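Local coordinates for CRISPR-associated protein,CRISPR-associated endonuclease Cas9 (Corynebacterium diphtheriae, PDB 6JOO), which acts in CRISPR adaptive immunity as an RNA-guided endonuclease that targets invading nucleic acids, the natural enzyme cleaving double-stranded DNA with the help of magnesium, at residues A[650-655]-A[782-787]; A[149-154]-A[208-213]; A[674-679]-A[703-708]; A[18-23]-A[573-578]. One frame throughout, in Å; residues are numbered along the deposited sequence.

Interaction 1: residues A[650-655]-A[782-787]; sequences VRLRLG and DLFSVE. With nucleotides of chain B.
Leu652 and Leu654 meet Leu783 and Phe784 beside the single-guide RNA of chain B, joining the RuvC subdomain 3 family region (650-655) to the Topo-homology region (782-787). Val650 O takes a hydrogen bond from O2' of G77 (2.6 Å). Arg651, with CG anti to its backbone N (175°), runs out extended; its NE and NH2 reach side-on to the single oxygen Gly655 O, while its terminal nitrogens also bridge to RNA phosphate. Leu652 CD1 lies along the C78 sugar, and CD2 touches CZ of Phe784 at the ring's edge (3.8 Å), the two side chains crossing at about a right angle. The backbone N atoms of Leu652 and Arg653 both donate to OP1 of C78, which also takes Arg653 NE at 2.7 Å as that side chain bends back, its NH2 meeting OP2 of C78 at 2.7 Å. Leu654 CB closes on Leu783 CD1 (3.9 Å). Asp782 OD1 accepts from N3 of U79 (2.5 Å), and Leu783 N donates to O2 of U79 (2.9 Å). The chemistry implies a division of labour: 650-655 holds phosphate and sugar, 782-787 pairs with edge atoms N3 and O2 of a uracil, consistent with recognition of that base, and a small apolar contact joins the two.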
# COMPACT_ATOMS: atom_id res chain seq x y z
N VAL A 650 9.93 -8.58 -12.78
CA VAL A 650 10.89 -8.43 -11.71
C VAL A 650 10.92 -6.96 -11.30
O VAL A 650 10.52 -6.08 -12.05
CB VAL A 650 12.29 -8.93 -12.10
CG1 VAL A 650 12.21 -10.35 -12.62
CG2 VAL A 650 12.93 -8.00 -13.13
N ARG A 651 11.39 -6.73 -10.08
CA ARG A 651 11.43 -5.40 -9.49
C ARG A 651 12.88 -5.00 -9.29
O ARG A 651 13.58 -5.60 -8.46
CB ARG A 651 10.66 -5.37 -8.17
CG ARG A 651 10.73 -4.06 -7.40
CD ARG A 651 10.23 -4.26 -5.99
NE ARG A 651 10.06 -2.99 -5.30
CZ ARG A 651 8.91 -2.33 -5.23
NH1 ARG A 651 7.83 -2.83 -5.80
NH2 ARG A 651 8.85 -1.17 -4.59
N LEU A 652 13.33 -4.00 -10.04
CA LEU A 652 14.73 -3.59 -10.03
C LEU A 652 14.96 -2.26 -9.34
O LEU A 652 16.13 -1.87 -9.17
CB LEU A 652 15.27 -3.53 -11.47
CG LEU A 652 15.18 -4.82 -12.29
CD1 LEU A 652 15.82 -4.66 -13.67
CD2 LEU A 652 15.79 -5.99 -11.53
N ARG A 653 13.91 -1.53 -8.97
CA ARG A 653 14.10 -0.27 -8.27
C ARG A 653 14.57 -0.52 -6.85
O ARG A 653 14.42 -1.61 -6.29
CB ARG A 653 12.81 0.54 -8.27
CG ARG A 653 11.65 -0.14 -7.56
CD ARG A 653 10.34 0.53 -7.92
NE ARG A 653 10.14 0.61 -9.36
CZ ARG A 653 9.05 1.11 -9.93
NH1 ARG A 653 8.07 1.57 -9.17
NH2 ARG A 653 8.94 1.15 -11.25
N LEU A 654 15.15 0.52 -6.24
CA LEU A 654 15.79 0.35 -4.95
C LEU A 654 14.77 0.16 -3.84
O LEU A 654 14.98 -0.63 -2.91
CB LEU A 654 16.67 1.56 -4.64
CG LEU A 654 17.40 1.51 -3.30
CD1 LEU A 654 18.21 0.23 -3.19
CD2 LEU A 654 18.29 2.73 -3.12
N GLY A 655 13.65 0.87 -3.92
CA GLY A 655 12.65 0.80 -2.86
C GLY A 655 11.89 -0.51 -2.91
O GLY A 655 11.43 -0.95 -3.97
N ASP A 782 23.40 3.09 -11.64
CA ASP A 782 23.12 1.69 -11.89
C ASP A 782 23.42 0.91 -10.61
O ASP A 782 24.59 0.75 -10.24
CB ASP A 782 23.95 1.17 -13.06
CG ASP A 782 23.48 -0.18 -13.55
OD1 ASP A 782 22.43 -0.65 -13.07
OD2 ASP A 782 24.16 -0.77 -14.42
N LEU A 783 22.36 0.45 -9.93
CA LEU A 783 22.54 -0.25 -8.67
C LEU A 783 23.42 -1.49 -8.83
O LEU A 783 24.10 -1.89 -7.88
CB LEU A 783 21.19 -0.63 -8.09
CG LEU A 783 20.21 0.54 -7.96
CD1 LEU A 783 18.87 0.06 -7.43
CD2 LEU A 783 20.79 1.61 -7.05
N PHE A 784 23.40 -2.11 -10.00
CA PHE A 784 24.19 -3.31 -10.23
C PHE A 784 25.66 -3.02 -10.53
O PHE A 784 26.45 -3.96 -10.66
CB PHE A 784 23.57 -4.13 -11.36
CG PHE A 784 22.10 -4.36 -11.19
CD1 PHE A 784 21.62 -5.17 -10.18
CD2 PHE A 784 21.20 -3.74 -12.05
CE1 PHE A 784 20.26 -5.37 -10.02
CE2 PHE A 784 19.84 -3.94 -11.89
CZ PHE A 784 19.37 -4.75 -10.88
N SER A 785 26.03 -1.75 -10.64
CA SER A 785 27.43 -1.37 -10.82
C SER A 785 27.96 -0.57 -9.64
O SER A 785 29.08 -0.05 -9.70
CB SER A 785 27.61 -0.57 -12.11
OG SER A 785 27.29 -1.35 -13.24
N VAL A 786 27.18 -0.46 -8.56
CA VAL A 786 27.60 0.31 -7.39
C VAL A 786 28.75 -0.40 -6.70
O VAL A 786 28.62 -1.57 -6.30
CB VAL A 786 26.42 0.53 -6.44
CG1 VAL A 786 26.91 1.11 -5.12
CG2 VAL A 786 25.38 1.43 -7.08
N GLU A 787 29.88 0.29 -6.56
CA GLU A 787 31.03 -0.28 -5.88
C GLU A 787 30.75 -0.35 -4.38
O GLU A 787 30.77 0.67 -3.68
CB GLU A 787 32.28 0.56 -6.15
CG GLU A 787 33.50 0.11 -5.38
CD GLU A 787 34.70 1.00 -5.61
OE1 GLU A 787 34.56 2.03 -6.31
OE2 GLU A 787 35.79 0.68 -5.09
P U B 79 13.60 0.17 -15.34
OP1 U B 79 12.18 0.63 -15.37
OP2 U B 79 14.46 0.34 -16.54
O5' U B 79 14.34 0.87 -14.12
C5' U B 79 13.82 0.80 -12.80
C4' U B 79 14.88 1.11 -11.77
O4' U B 79 15.72 -0.05 -11.58
C3' U B 79 15.84 2.23 -12.14
O3' U B 79 15.33 3.51 -11.81
C2' U B 79 17.11 1.87 -11.36
O2' U B 79 17.01 2.31 -10.01
C1' U B 79 17.06 0.34 -11.38
N1 U B 79 17.89 -0.24 -12.46
C2 U B 79 19.27 -0.15 -12.39
O2 U B 79 19.86 0.42 -11.49
N3 U B 79 19.93 -0.73 -13.44
C4 U B 79 19.39 -1.40 -14.52
O4 U B 79 20.13 -1.87 -15.38
C5 U B 79 17.96 -1.46 -14.50
C6 U B 79 17.28 -0.90 -13.50
P C B 78 10.67 -1.94 -11.82
OP1 C B 78 11.30 -1.54 -10.54
OP2 C B 78 9.93 -0.92 -12.60
O5' C B 78 11.78 -2.58 -12.75
C5' C B 78 11.44 -3.47 -13.81
C4' C B 78 12.54 -3.55 -14.83
O4' C B 78 12.23 -4.57 -15.81
C3' C B 78 12.79 -2.30 -15.65
O3' C B 78 13.61 -1.38 -14.97
C2' C B 78 13.43 -2.84 -16.94
O2' C B 78 14.83 -2.93 -16.79
C1' C B 78 12.84 -4.25 -17.04
N1 C B 78 11.85 -4.41 -18.13
C2 C B 78 11.94 -5.57 -18.89
O2 C B 78 12.81 -6.41 -18.60
N3 C B 78 11.07 -5.77 -19.91
C4 C B 78 10.15 -4.85 -20.18
N4 C B 78 9.31 -5.08 -21.19
C5 C B 78 10.05 -3.64 -19.42
C6 C B 78 10.92 -3.46 -18.42
P G B 77 4.85 -1.42 -12.21
OP1 G B 77 5.79 -0.33 -12.58
OP2 G B 77 4.50 -2.48 -13.18
O5' G B 77 5.37 -2.18 -10.91
C5' G B 77 6.53 -1.73 -10.20
C4' G B 77 7.67 -2.72 -10.27
O4' G B 77 7.23 -4.01 -9.76
C3' G B 77 8.26 -2.98 -11.66
O3' G B 77 9.67 -3.17 -11.53
C2' G B 77 7.62 -4.31 -12.05
O2' G B 77 8.35 -5.05 -13.00
C1' G B 77 7.55 -5.02 -10.70
N9 G B 77 6.55 -6.07 -10.62
C8 G B 77 5.25 -6.05 -11.07
N7 G B 77 4.62 -7.16 -10.84
C5 G B 77 5.55 -7.97 -10.20
C6 G B 77 5.45 -9.29 -9.70
O6 G B 77 4.46 -10.04 -9.74
N1 G B 77 6.64 -9.73 -9.13
C2 G B 77 7.79 -8.98 -9.04
N2 G B 77 8.84 -9.56 -8.45
N3 G B 77 7.90 -7.74 -9.49
C4 G B 77 6.75 -7.31 -10.06

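Interaction 2: residues A[149-154]-A[208-213]; sequences YLPDGP and DYAREI
Asp152 O is the polar atom that Arg211 grips, taking NE at 2.9 Å and NH1 at 2.7 Å in a side-on hold by two nitrogens of one guanidinium. NE lies in the carbonyl plane, whereas NH1 is tilted 34° from it, and neither N-H points very straight at the oxygen. The same NH1 also makes a straighter bond back within its own helix, to Asp208 OD1 (2.6 Å), a salt bridge one turn earlier that uses the anti lone pair of that oxygen. Asp208 OD2 goes instead to Ser155 OG, just beyond the loop, so this carboxylate serves both sides of the junction and probably helps to fix the rotation of the arginine. A bend at chi3 (-52°) turns the guanidinium toward the loop. Pro154 then lies across it, with its N 3.3 Å above one face of the group and set toward the rim. At the other end Pro151 CG rests on Ala210 CB (3.7 Å), and the proline ring also touches Tyr227 of helix 224-234. The arrangement is a helix-to-loop junction, in which a salt-bridged Asp-Arg pair on helix 206-219 secures the backbone leading into helix 156-169. Its setting, among helices close to the bound nucleic acid, is consistent with the helical recognition lobe of Cas9.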
# COMPACT_ATOMS: atom_id res chain seq x y z
N TYR A 149 -14.51 24.31 23.84
CA TYR A 149 -14.62 25.49 24.68
C TYR A 149 -15.65 25.30 25.78
O TYR A 149 -15.50 25.85 26.88
CB TYR A 149 -14.97 26.71 23.83
CG TYR A 149 -13.85 27.17 22.92
CD1 TYR A 149 -12.53 26.81 23.18
CD2 TYR A 149 -14.11 27.95 21.80
CE1 TYR A 149 -11.50 27.22 22.35
CE2 TYR A 149 -13.09 28.37 20.97
CZ TYR A 149 -11.79 28.00 21.25
OH TYR A 149 -10.78 28.42 20.42
N LEU A 150 -16.70 24.51 25.52
CA LEU A 150 -17.63 24.06 26.54
C LEU A 150 -17.61 22.54 26.52
O LEU A 150 -18.37 21.91 25.76
CB LEU A 150 -19.04 24.61 26.31
CG LEU A 150 -19.19 26.10 26.61
CD1 LEU A 150 -20.64 26.54 26.47
CD2 LEU A 150 -18.66 26.44 28.00
N PRO A 151 -16.76 21.90 27.33
CA PRO A 151 -16.59 20.45 27.23
C PRO A 151 -17.87 19.71 27.58
O PRO A 151 -18.71 20.19 28.35
CB PRO A 151 -15.48 20.16 28.24
CG PRO A 151 -14.77 21.46 28.42
CD PRO A 151 -15.84 22.50 28.30
N ASP A 152 -18.01 18.51 27.01
CA ASP A 152 -19.17 17.68 27.24
C ASP A 152 -19.04 16.93 28.56
O ASP A 152 -18.01 16.98 29.24
CB ASP A 152 -19.35 16.69 26.08
CG ASP A 152 -19.16 17.33 24.72
OD1 ASP A 152 -18.53 18.41 24.65
OD2 ASP A 152 -19.64 16.76 23.72
N GLY A 153 -20.11 16.22 28.93
CA GLY A 153 -20.12 15.43 30.13
C GLY A 153 -19.09 14.33 30.10
O GLY A 153 -18.57 13.96 29.04
N PRO A 154 -18.77 13.77 31.27
CA PRO A 154 -17.74 12.73 31.33
C PRO A 154 -18.07 11.54 30.44
O PRO A 154 -19.22 11.10 30.37
CB PRO A 154 -17.71 12.34 32.81
CG PRO A 154 -19.01 12.85 33.37
CD PRO A 154 -19.31 14.09 32.60
N ASP A 208 -12.87 15.25 28.33
CA ASP A 208 -12.56 14.98 29.73
C ASP A 208 -11.32 15.75 30.17
O ASP A 208 -11.28 16.28 31.28
CB ASP A 208 -12.38 13.48 29.95
CG ASP A 208 -13.61 12.67 29.55
OD1 ASP A 208 -14.74 13.21 29.59
OD2 ASP A 208 -13.45 11.47 29.21
N TYR A 209 -10.30 15.81 29.31
CA TYR A 209 -9.09 16.57 29.64
C TYR A 209 -9.35 18.07 29.59
O TYR A 209 -8.76 18.82 30.38
CB TYR A 209 -7.95 16.19 28.69
CG TYR A 209 -7.31 14.87 29.04
CD1 TYR A 209 -7.84 13.67 28.59
CD2 TYR A 209 -6.17 14.82 29.84
CE1 TYR A 209 -7.25 12.47 28.91
CE2 TYR A 209 -5.58 13.63 30.17
CZ TYR A 209 -6.13 12.45 29.70
OH TYR A 209 -5.54 11.25 30.02
N ALA A 210 -10.20 18.53 28.67
CA ALA A 210 -10.56 19.94 28.64
C ALA A 210 -11.28 20.35 29.92
O ALA A 210 -11.12 21.48 30.40
CB ALA A 210 -11.43 20.24 27.42
N ARG A 211 -12.06 19.43 30.50
CA ARG A 211 -12.74 19.73 31.76
C ARG A 211 -11.74 19.90 32.89
O ARG A 211 -11.90 20.77 33.75
CB ARG A 211 -13.75 18.62 32.08
CG ARG A 211 -15.07 19.10 32.68
CD ARG A 211 -16.07 17.96 32.84
NE ARG A 211 -16.26 17.21 31.60
CZ ARG A 211 -15.81 15.98 31.39
NH1 ARG A 211 -16.02 15.38 30.22
NH2 ARG A 211 -15.16 15.33 32.34
N GLU A 212 -10.69 19.07 32.91
CA GLU A 212 -9.64 19.23 33.91
C GLU A 212 -8.92 20.57 33.74
O GLU A 212 -8.63 21.25 34.73
CB GLU A 212 -8.64 18.08 33.83
CG GLU A 212 -7.31 18.36 34.52
CD GLU A 212 -6.48 17.12 34.76
OE1 GLU A 212 -7.00 16.00 34.55
OE2 GLU A 212 -5.31 17.26 35.17
N ILE A 213 -8.62 20.95 32.49
CA ILE A 213 -8.01 22.24 32.24
C ILE A 213 -8.94 23.37 32.68
O ILE A 213 -8.51 24.37 33.26
CB ILE A 213 -7.63 22.38 30.75
CG1 ILE A 213 -6.57 21.35 30.36
CG2 ILE A 213 -7.14 23.79 30.44
CD1 ILE A 213 -5.93 21.61 29.01

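Interaction 3: residues A[674-679]-A[703-708]; sequences SQLSVS and EGLPAN
Leu676 and Leu705 lie side by side and point the same way. Followed outward, Leu676 CB meets Leu705 CB at 4.0 Å and passes close to that residue's carbonyl oxygen. CG then leaves anti to the carbonyl carbon (chi1 -54°), and at the tip CD1 comes to 4.1 Å from Leu705 CD1. Both leucines also pack on Leu693 of helix 687-694, which is consistent with the burial of both leucines in a largely exposed stretch of loop. Beneath them the backbones exchange two bonds: Leu676 N donates to Leu705 O (2.8 Å), and Leu705 N donates to Leu676 O (2.5 Å). Gly704, at a positive phi of 76°, brings its CA to 3.4 Å from Leu676 O, a CA-H...O contact beside the stronger bond. Val678 CG2 leans on Gly704 N at 3.5 Å. Toward the other end Gln675 CG touches Leu705 O at 3.5 Å, and its CB packs against Ala707 CB. Arg711 NH2 ties the two segments again by bonding to both Ser674 O and Pro706 O. Ser677 holds the N-cap of the short helix that follows, its side chain capping a backbone N. This is a single antiparallel bridge of the hydrogen-bonded kind, joining two loops within the Cas9 beta-hairpin family region, which also holds the zinc-binding His712 and His719.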
# COMPACT_ATOMS: atom_id res chain seq x y z
N SER A 674 39.31 -4.22 25.37
CA SER A 674 39.01 -5.64 25.38
C SER A 674 39.60 -6.32 24.14
O SER A 674 39.91 -5.69 23.13
CB SER A 674 37.50 -5.86 25.44
OG SER A 674 37.18 -7.24 25.31
N GLN A 675 39.75 -7.64 24.25
CA GLN A 675 40.20 -8.43 23.11
C GLN A 675 39.07 -8.54 22.09
O GLN A 675 37.92 -8.79 22.45
CB GLN A 675 40.64 -9.82 23.57
CG GLN A 675 41.23 -10.68 22.47
CD GLN A 675 41.70 -12.03 22.98
OE1 GLN A 675 41.27 -12.50 24.04
NE2 GLN A 675 42.58 -12.68 22.23
N LEU A 676 39.40 -8.35 20.81
CA LEU A 676 38.41 -8.30 19.75
C LEU A 676 38.81 -9.26 18.64
O LEU A 676 39.79 -9.01 17.93
CB LEU A 676 38.26 -6.88 19.21
CG LEU A 676 37.96 -5.79 20.23
CD1 LEU A 676 38.12 -4.42 19.60
CD2 LEU A 676 36.56 -5.96 20.81
N SER A 677 38.06 -10.34 18.48
CA SER A 677 38.30 -11.26 17.38
C SER A 677 37.77 -10.67 16.08
O SER A 677 37.11 -9.62 16.06
CB SER A 677 37.66 -12.62 17.66
OG SER A 677 36.26 -12.50 17.80
N VAL A 678 38.06 -11.35 14.97
CA VAL A 678 37.54 -10.91 13.68
C VAL A 678 36.02 -10.97 13.68
O VAL A 678 35.35 -10.12 13.08
CB VAL A 678 38.16 -11.75 12.54
CG1 VAL A 678 37.62 -11.30 11.20
CG2 VAL A 678 39.68 -11.64 12.57
N SER A 679 35.45 -11.96 14.37
CA SER A 679 33.99 -12.04 14.46
C SER A 679 33.43 -10.87 15.25
O SER A 679 32.38 -10.33 14.91
CB SER A 679 33.58 -13.36 15.11
OG SER A 679 32.18 -13.39 15.33
N GLU A 703 43.25 -13.48 14.02
CA GLU A 703 43.03 -13.32 15.45
C GLU A 703 42.36 -12.00 15.81
O GLU A 703 41.93 -11.83 16.95
CB GLU A 703 44.36 -13.44 16.20
CG GLU A 703 45.12 -14.72 15.91
CD GLU A 703 46.49 -14.74 16.56
OE1 GLU A 703 46.68 -14.02 17.56
OE2 GLU A 703 47.38 -15.47 16.07
N GLY A 704 42.26 -11.08 14.86
CA GLY A 704 41.63 -9.80 15.15
C GLY A 704 42.55 -8.92 15.94
O GLY A 704 43.72 -8.74 15.60
N LEU A 705 42.02 -8.33 17.01
CA LEU A 705 42.77 -7.43 17.86
C LEU A 705 42.96 -8.05 19.23
O LEU A 705 41.98 -8.48 19.85
CB LEU A 705 42.04 -6.08 18.00
CG LEU A 705 42.23 -5.07 16.88
CD1 LEU A 705 41.32 -3.88 17.10
CD2 LEU A 705 43.68 -4.62 16.81
N PRO A 706 44.19 -8.11 19.73
CA PRO A 706 44.40 -8.55 21.11
C PRO A 706 44.00 -7.47 22.09
O PRO A 706 43.87 -6.29 21.75
CB PRO A 706 45.90 -8.82 21.16
CG PRO A 706 46.47 -7.88 20.15
CD PRO A 706 45.45 -7.79 19.04
N ALA A 707 43.79 -7.89 23.34
CA ALA A 707 43.46 -6.95 24.40
C ALA A 707 44.60 -5.95 24.57
O ALA A 707 45.77 -6.32 24.62
CB ALA A 707 43.20 -7.69 25.71
N ASN A 708 44.25 -4.68 24.66
CA ASN A 708 45.27 -3.64 24.71
C ASN A 708 44.75 -2.43 25.49
O ASN A 708 43.87 -1.70 25.00
CB ASN A 708 45.68 -3.24 23.29
CG ASN A 708 46.96 -2.42 23.26
OD1 ASN A 708 47.13 -1.48 24.03
ND2 ASN A 708 47.86 -2.77 22.35

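Interaction 4: residues A[18-23]-A[573-578]; sequences GLAAIE and DAAVIA
Ala20 and Ala574 set the pattern here, two methyl groups that each point at the other segment and meet at 3.7 Å between CB atoms. They do not face each other squarely. Ala20 CB pushes up against the peptide that links Ala574 to Ala575, at 3.5 Å from Ala575 N, while Ala574 CB drops onto the strand's own backbone beside Gly18 O. Gly18, having no side chain, lets the helix come down close at this end. Two residues beyond Ala20, on the same face, Ile22 does the reaching: chi1 of -59° sets CG1 anti to the carbonyl carbon, and from there CD1 ends 3.8 Å from Ala575 CB and much the same distance from its CA. Ala575 CB is thus touched by both Ile22 CD1 and Ala20 CB (4.1 Å), which come at it from the same general side. No hydrogen bond crosses; methyl groups meet one another and the polar backbone atoms of the facing segment. Such small residues fit the close approach of the axes of strand 18-23 and helix 573-577, 6.9 Å, with their directions 49° apart. The strand's other face carries Leu19 and Ala21, whose side chains lie on Trp482 of helix 470-490, so helices flank the sheet on both faces. Although the chain is an engineered fusion, both segments belong to the discontinuous RuvC-like nuclease domain. A mixed sheet whose first five strands run in the order 3-2-1-4-5, with helices against it, is the hallmark of the RNase H fold.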
# COMPACT_ATOMS: atom_id res chain seq x y z
N GLY A 18 -3.83 -15.87 -17.96
CA GLY A 18 -3.57 -16.68 -19.13
C GLY A 18 -3.66 -15.87 -20.41
O GLY A 18 -4.74 -15.36 -20.75
N LEU A 19 -2.55 -15.73 -21.13
CA LEU A 19 -2.50 -14.96 -22.36
C LEU A 19 -2.20 -15.89 -23.53
O LEU A 19 -1.22 -16.64 -23.49
CB LEU A 19 -1.45 -13.85 -22.28
CG LEU A 19 -1.72 -12.77 -21.23
CD1 LEU A 19 -0.54 -11.83 -21.14
CD2 LEU A 19 -3.00 -12.01 -21.55
N ALA A 20 -3.03 -15.83 -24.56
CA ALA A 20 -2.89 -16.71 -25.71
C ALA A 20 -3.27 -15.96 -26.99
O ALA A 20 -4.24 -15.20 -27.01
CB ALA A 20 -3.76 -17.96 -25.57
N ALA A 21 -2.49 -16.20 -28.04
CA ALA A 21 -2.76 -15.65 -29.37
C ALA A 21 -2.38 -16.70 -30.40
O ALA A 21 -1.21 -17.09 -30.48
CB ALA A 21 -1.99 -14.35 -29.61
N ILE A 22 -3.36 -17.17 -31.17
CA ILE A 22 -3.17 -18.25 -32.12
C ILE A 22 -3.52 -17.74 -33.51
O ILE A 22 -4.61 -17.19 -33.71
CB ILE A 22 -4.02 -19.49 -31.77
CG1 ILE A 22 -3.66 -20.02 -30.38
CG2 ILE A 22 -3.85 -20.57 -32.82
CD1 ILE A 22 -4.53 -19.47 -29.26
N GLU A 23 -2.61 -17.93 -34.47
CA GLU A 23 -2.87 -17.53 -35.85
C GLU A 23 -4.04 -18.33 -36.41
O GLU A 23 -4.10 -19.55 -36.28
CB GLU A 23 -1.62 -17.74 -36.70
CG GLU A 23 -1.78 -17.27 -38.14
CD GLU A 23 -0.51 -17.44 -38.95
OE1 GLU A 23 0.50 -17.93 -38.39
OE2 GLU A 23 -0.51 -17.08 -40.15
N ASP A 573 -5.83 -22.86 -21.20
CA ASP A 573 -7.22 -22.46 -21.05
C ASP A 573 -7.52 -21.18 -21.81
O ASP A 573 -8.60 -21.02 -22.39
CB ASP A 573 -7.57 -22.30 -19.56
CG ASP A 573 -7.57 -23.63 -18.80
OD1 ASP A 573 -7.14 -24.65 -19.37
OD2 ASP A 573 -8.01 -23.64 -17.63
N ALA A 574 -6.56 -20.25 -21.84
CA ALA A 574 -6.74 -19.03 -22.62
C ALA A 574 -6.81 -19.33 -24.12
O ALA A 574 -7.49 -18.61 -24.86
CB ALA A 574 -5.61 -18.04 -22.33
N ALA A 575 -6.12 -20.38 -24.57
CA ALA A 575 -6.15 -20.71 -26.00
C ALA A 575 -7.52 -21.20 -26.42
O ALA A 575 -8.04 -20.81 -27.47
CB ALA A 575 -5.08 -21.75 -26.31
N VAL A 576 -8.13 -22.07 -25.61
CA VAL A 576 -9.48 -22.55 -25.90
C VAL A 576 -10.47 -21.39 -25.89
O VAL A 576 -11.42 -21.35 -26.68
CB VAL A 576 -9.88 -23.64 -24.89
CG1 VAL A 576 -11.34 -24.04 -25.06
CG2 VAL A 576 -8.97 -24.86 -25.05
N ILE A 577 -10.24 -20.40 -25.02
CA ILE A 577 -11.16 -19.28 -24.88
C ILE A 577 -11.18 -18.42 -26.14
O ILE A 577 -12.21 -17.84 -26.49
CB ILE A 577 -10.78 -18.48 -23.61
CG1 ILE A 577 -11.17 -19.26 -22.36
CG2 ILE A 577 -11.42 -17.10 -23.60
CD1 ILE A 577 -12.32 -20.24 -22.57
N ALA A 578 -10.05 -18.35 -26.87
CA ALA A 578 -10.00 -17.57 -28.10
C ALA A 578 -10.90 -18.13 -29.20
O ALA A 578 -11.07 -17.47 -30.23
CB ALA A 578 -8.57 -17.49 -28.61

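From the N terminus, the first contact to open is interaction 4, at strand 16-24; some 550 residues later it closes at helix 569-577, laying that helix against the RuvC-like sheet. Interaction 2 is nested inside that long excursion, fastening helix 206-219 to a loop in the helical region, with its centre about 68 Å from that of interaction 4. Interaction 1 opens only after interaction 4 has closed, joining the loop after strand 645-647 to the Topo-homology region around the single-guide RNA. Interaction 3 is nested within it, pairing loops of the beta-hairpin region about 36 Å away between centres. None of the four loops cross.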